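Local coordinates for amino acid amide racemase (Ochrobactrum anthropi, PDB 6GIO), which is a pyridoxal-5'-phosphate-bound enzyme of the class-III aminotransferase family, with the fold type I architecture known from that family, at residues C[131-136]-C[188-193]; C[180-185]-C[218-223]. All coordinates share one frame; numbering follows the deposited sequence.

Contact 1. Residues C[131-136]-C[188-193]; sequences RIISFI and YHFATS
I133 meets the aromatic rim of F190 with the last carbon of its longer branch: CD1 lies 3.8 Å from F190 CZ, and CE1 is equally near. The methyl comes in at the ring edge, close to the ring plane, so this methyl does not lie over a face of the ring. I133 CG1 stands beside the backbone N and opposite the carbonyl carbon (chi1 -59°), and chi2 of 156° then extends CD1 away from the strand. F190 reaches it from a backbone that does not aim its CB at the strand; the length of the ring closes the gap, and the two side chains stand nearly perpendicular. This apolar touch is the tight part of the contact.

The other part, toward solvent, is looser. R131 runs out in an extended chain from CG to NE, and the carbonyl O of S193 sits over one face of its guanidinium, 3.7 Å from NH1. Distance and direction both argue against a hydrogen bond; the polar end is instead held by Q198, whose OE1 accepts from R131 NH2. S193 follows the end of helix 179-191, where T192 OG1 turns back to donate to Y188 O over 2.8 Å. With only 109 Å² buried in total, the backbones stay far apart, and side chains of the strand reach across, one to a ring and one to a backbone carbonyl.

This is strand-to-helix packing in the large cofactor-binding domain of fold type I enzymes. Strand 131-135 lies between strands 199-204 and 164-167 of its sheet, bonded to both through its backbone. Helix 179-191 delivers F190, which also touches P196 and I233, while I133 rests in addition on C228 of the neighbouring helix 220-229.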
# COMPACT_ATOMS: atom_id res chain seq x y z
N ARG C 131 -24.23 -5.92 2.16
CA ARG C 131 -23.92 -6.58 3.41
C ARG C 131 -22.72 -7.55 3.30
O ARG C 131 -22.50 -8.18 2.24
CB ARG C 131 -25.13 -7.33 3.93
CG ARG C 131 -26.31 -6.43 4.26
CD ARG C 131 -27.44 -7.29 4.80
NE ARG C 131 -28.76 -6.65 4.74
CZ ARG C 131 -29.31 -5.96 5.73
NH1 ARG C 131 -28.66 -5.75 6.88
NH2 ARG C 131 -30.52 -5.45 5.55
N ILE C 132 -21.97 -7.65 4.41
CA ILE C 132 -20.76 -8.46 4.48
C ILE C 132 -20.76 -9.35 5.73
O ILE C 132 -21.09 -8.89 6.80
CB ILE C 132 -19.48 -7.56 4.48
CG1 ILE C 132 -19.32 -6.84 3.14
CG2 ILE C 132 -18.23 -8.40 4.77
CD1 ILE C 132 -19.14 -7.71 1.92
N ILE C 133 -20.36 -10.62 5.59
CA ILE C 133 -20.22 -11.51 6.75
C ILE C 133 -18.73 -11.59 7.09
O ILE C 133 -17.92 -11.84 6.25
CB ILE C 133 -20.84 -12.90 6.53
CG1 ILE C 133 -22.35 -12.75 6.23
CG2 ILE C 133 -20.66 -13.80 7.76
CD1 ILE C 133 -22.94 -13.90 5.46
N SER C 134 -18.42 -11.34 8.34
CA SER C 134 -17.07 -11.46 8.85
C SER C 134 -17.03 -12.16 10.25
O SER C 134 -18.08 -12.49 10.81
CB SER C 134 -16.52 -10.06 8.93
OG SER C 134 -15.20 -10.07 9.37
N PHE C 135 -15.84 -12.38 10.80
CA PHE C 135 -15.71 -13.04 12.10
C PHE C 135 -15.19 -12.14 13.18
O PHE C 135 -14.32 -11.34 12.93
CB PHE C 135 -14.84 -14.31 12.01
CG PHE C 135 -15.59 -15.44 11.41
CD1 PHE C 135 -16.44 -16.20 12.20
CD2 PHE C 135 -15.59 -15.64 10.06
CE1 PHE C 135 -17.23 -17.20 11.64
CE2 PHE C 135 -16.39 -16.64 9.48
CZ PHE C 135 -17.19 -17.43 10.29
N ILE C 136 -15.74 -12.29 14.38
CA ILE C 136 -15.19 -11.64 15.56
C ILE C 136 -13.73 -12.09 15.67
O ILE C 136 -13.41 -13.31 15.65
CB ILE C 136 -15.98 -11.96 16.85
CG1 ILE C 136 -17.39 -11.39 16.78
CG2 ILE C 136 -15.29 -11.38 18.09
CD1 ILE C 136 -18.34 -11.99 17.77
N TYR C 188 -30.18 -18.06 11.58
CA TYR C 188 -31.18 -17.21 12.23
C TYR C 188 -31.14 -15.79 11.69
O TYR C 188 -32.18 -15.22 11.40
CB TYR C 188 -30.99 -17.16 13.76
CG TYR C 188 -32.17 -16.54 14.48
CD1 TYR C 188 -33.42 -17.20 14.54
CD2 TYR C 188 -32.04 -15.32 15.13
CE1 TYR C 188 -34.50 -16.62 15.21
CE2 TYR C 188 -33.10 -14.74 15.79
CZ TYR C 188 -34.32 -15.39 15.85
OH TYR C 188 -35.34 -14.74 16.52
N HIS C 189 -29.94 -15.21 11.62
CA HIS C 189 -29.78 -13.92 10.96
C HIS C 189 -30.34 -13.94 9.51
O HIS C 189 -31.11 -13.07 9.12
CB HIS C 189 -28.35 -13.47 11.02
CG HIS C 189 -28.00 -12.79 12.30
ND1 HIS C 189 -27.56 -13.47 13.43
CD2 HIS C 189 -28.05 -11.49 12.65
CE1 HIS C 189 -27.31 -12.60 14.39
NE2 HIS C 189 -27.60 -11.40 13.95
N PHE C 190 -30.02 -14.96 8.73
CA PHE C 190 -30.54 -15.08 7.36
C PHE C 190 -32.04 -15.10 7.31
O PHE C 190 -32.59 -14.56 6.38
CB PHE C 190 -30.01 -16.32 6.62
CG PHE C 190 -28.59 -16.20 6.11
CD1 PHE C 190 -27.88 -14.99 6.12
CD2 PHE C 190 -27.97 -17.33 5.58
CE1 PHE C 190 -26.58 -14.93 5.65
CE2 PHE C 190 -26.69 -17.26 5.05
CZ PHE C 190 -25.99 -16.07 5.13
N ALA C 191 -32.68 -15.71 8.31
CA ALA C 191 -34.15 -15.79 8.36
C ALA C 191 -34.83 -14.52 8.90
O ALA C 191 -36.04 -14.42 8.90
CB ALA C 191 -34.57 -17.00 9.16
N THR C 192 -34.06 -13.56 9.41
CA THR C 192 -34.62 -12.39 10.05
C THR C 192 -33.94 -11.08 9.53
O THR C 192 -34.27 -10.57 8.48
CB THR C 192 -34.48 -12.50 11.58
OG1 THR C 192 -33.10 -12.61 11.94
CG2 THR C 192 -35.24 -13.73 12.11
N SER C 193 -32.96 -10.57 10.27
CA SER C 193 -32.49 -9.25 10.03
C SER C 193 -31.33 -9.11 9.01
O SER C 193 -31.00 -8.00 8.62
CB SER C 193 -32.14 -8.59 11.39
OG SER C 193 -31.17 -9.32 12.10

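Contact 2. Residues C[180-185]-C[218-223]; sequences EAVLEL and PAFLEA
E184 N donates to E180 O over 2.9 Å, a bond of the helical turn that presents V182 and L183 to F220 and A223 of helix 220-229. On the other segment A219 occupies the N-cap position, and A223 N bonds to A219 O over 3.1 Å, closing the first turn that carries F220.

Across the contact, the CE1 and CZ atoms of F220 make the touches to V182, and CE1 also meets L183. V182 CG1 lies 3.7 Å from F220 CZ and nearly as close to CE1. Its placement follows from chi1 of 171°, which sets CG1 trans to the backbone N. From the next residue of the helix, L183 CD2 reaches F220 CE1 at 4.0 Å, and CG is about as near. Both aliphatic groups approach the ring obliquely, but their courses differ: V182 lies nearly perpendicular to F220, while L183 and F220 run alongside one another, pointing opposite ways. The second branch of L183 extends the contact along the helix, with CD1 3.9 Å from A223 CB. The small methyl of A223 points toward helix 179-191, and the CA atoms of L183 and A223 are the closest, 7.9 Å apart.

Beyond the two segments, V182 also packs on F177 and F220 on P170, so loop residues join the same apolar cluster. This is helix-to-helix packing over the sheet of the large fold type I domain.

No hydrogen bond links the segments, and each closest approach is carbon to carbon. The 196 Å² they bury is therefore held by dispersion and exclusion of water, with the polar backbone bonds kept inside each helix.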
# COMPACT_ATOMS: atom_id res chain seq x y z
N GLU C 180 -21.79 -25.90 15.20
CA GLU C 180 -23.23 -26.02 14.97
C GLU C 180 -23.94 -24.75 15.49
O GLU C 180 -24.92 -24.27 14.90
CB GLU C 180 -23.78 -27.28 15.65
CG GLU C 180 -23.29 -28.65 15.10
CD GLU C 180 -21.78 -28.97 15.35
OE1 GLU C 180 -21.15 -28.42 16.29
OE2 GLU C 180 -21.21 -29.79 14.57
N ALA C 181 -23.43 -24.19 16.60
CA ALA C 181 -24.00 -23.01 17.18
C ALA C 181 -23.78 -21.80 16.29
O ALA C 181 -24.65 -20.95 16.14
CB ALA C 181 -23.42 -22.76 18.58
N VAL C 182 -22.60 -21.70 15.68
CA VAL C 182 -22.34 -20.55 14.83
C VAL C 182 -23.18 -20.63 13.54
O VAL C 182 -23.84 -19.66 13.14
CB VAL C 182 -20.85 -20.44 14.60
CG1 VAL C 182 -20.53 -19.40 13.55
CG2 VAL C 182 -20.22 -20.04 15.93
N LEU C 183 -23.25 -21.80 12.95
CA LEU C 183 -24.08 -22.01 11.76
C LEU C 183 -25.52 -21.71 12.06
O LEU C 183 -26.23 -21.13 11.24
CB LEU C 183 -23.95 -23.44 11.25
CG LEU C 183 -22.57 -23.77 10.72
CD1 LEU C 183 -22.41 -25.29 10.55
CD2 LEU C 183 -22.22 -22.98 9.44
N GLU C 184 -26.00 -22.11 13.24
CA GLU C 184 -27.41 -21.89 13.67
C GLU C 184 -27.68 -20.37 13.76
O GLU C 184 -28.66 -19.92 13.25
CB GLU C 184 -27.70 -22.72 14.93
CG GLU C 184 -28.90 -22.27 15.76
CD GLU C 184 -29.50 -23.24 16.78
OE1 GLU C 184 -29.45 -22.97 17.98
OE2 GLU C 184 -30.06 -24.22 16.37
N LEU C 185 -26.79 -19.64 14.41
CA LEU C 185 -26.84 -18.21 14.55
C LEU C 185 -26.90 -17.51 13.19
O LEU C 185 -27.67 -16.58 13.01
CB LEU C 185 -25.64 -17.72 15.38
CG LEU C 185 -25.54 -16.25 15.72
CD1 LEU C 185 -26.77 -15.71 16.42
CD2 LEU C 185 -24.35 -16.03 16.63
N PRO C 218 -13.10 -29.18 12.36
CA PRO C 218 -13.21 -29.75 11.03
C PRO C 218 -14.59 -29.61 10.45
O PRO C 218 -15.55 -29.77 11.16
CB PRO C 218 -12.92 -31.24 11.26
CG PRO C 218 -12.03 -31.24 12.45
CD PRO C 218 -12.55 -30.15 13.34
N ALA C 219 -14.66 -29.29 9.17
CA ALA C 219 -15.91 -29.25 8.39
C ALA C 219 -16.69 -27.95 8.59
O ALA C 219 -17.57 -27.68 7.80
CB ALA C 219 -16.80 -30.46 8.68
N PHE C 220 -16.37 -27.16 9.61
CA PHE C 220 -17.07 -25.93 9.83
C PHE C 220 -17.03 -24.94 8.64
O PHE C 220 -18.09 -24.47 8.21
CB PHE C 220 -16.58 -25.21 11.10
CG PHE C 220 -17.11 -23.80 11.22
CD1 PHE C 220 -18.45 -23.56 11.52
CD2 PHE C 220 -16.27 -22.71 11.04
CE1 PHE C 220 -18.95 -22.26 11.61
CE2 PHE C 220 -16.75 -21.42 11.14
CZ PHE C 220 -18.09 -21.19 11.42
N LEU C 221 -15.83 -24.61 8.16
CA LEU C 221 -15.66 -23.63 7.10
C LEU C 221 -16.35 -24.10 5.82
O LEU C 221 -16.94 -23.27 5.12
CB LEU C 221 -14.19 -23.36 6.85
CG LEU C 221 -13.46 -22.59 7.97
CD1 LEU C 221 -12.04 -22.29 7.56
CD2 LEU C 221 -14.17 -21.28 8.34
N GLU C 222 -16.29 -25.39 5.51
CA GLU C 222 -16.99 -25.93 4.33
C GLU C 222 -18.49 -25.80 4.46
O GLU C 222 -19.18 -25.54 3.47
CB GLU C 222 -16.62 -27.40 4.04
CG GLU C 222 -17.25 -27.91 2.73
CD GLU C 222 -16.74 -29.27 2.27
OE1 GLU C 222 -15.95 -29.91 2.97
OE2 GLU C 222 -17.15 -29.73 1.19
N ALA C 223 -19.01 -26.02 5.66
CA ALA C 223 -20.45 -25.87 5.88
C ALA C 223 -20.87 -24.39 5.79
O ALA C 223 -21.95 -24.07 5.30
CB ALA C 223 -20.85 -26.48 7.22

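How the contacts relate
Helix 179-191 serves both contacts: its C-terminal end meets strand 131-135 in contact 1, and an earlier part meets the start of helix 220-229 in contact 2. Their centres are 13 Å apart, and the two contacts touch through F135, which makes no contact with 188-193 itself: F135 CZ lies 4.0 Å from F220 CZ. Together they place two helices against the sheet that contains strand 131-135, and their segments alternate along the chain. None of the four segments contributes a residue to the pyridoxal-5'-phosphate pocket. The chain beyond strand 131-135 does, through Y139 and H140, and E205 directly follows the neighbouring strand 199-204, so the contacts pack parts of the sheet that leads to the cofactor.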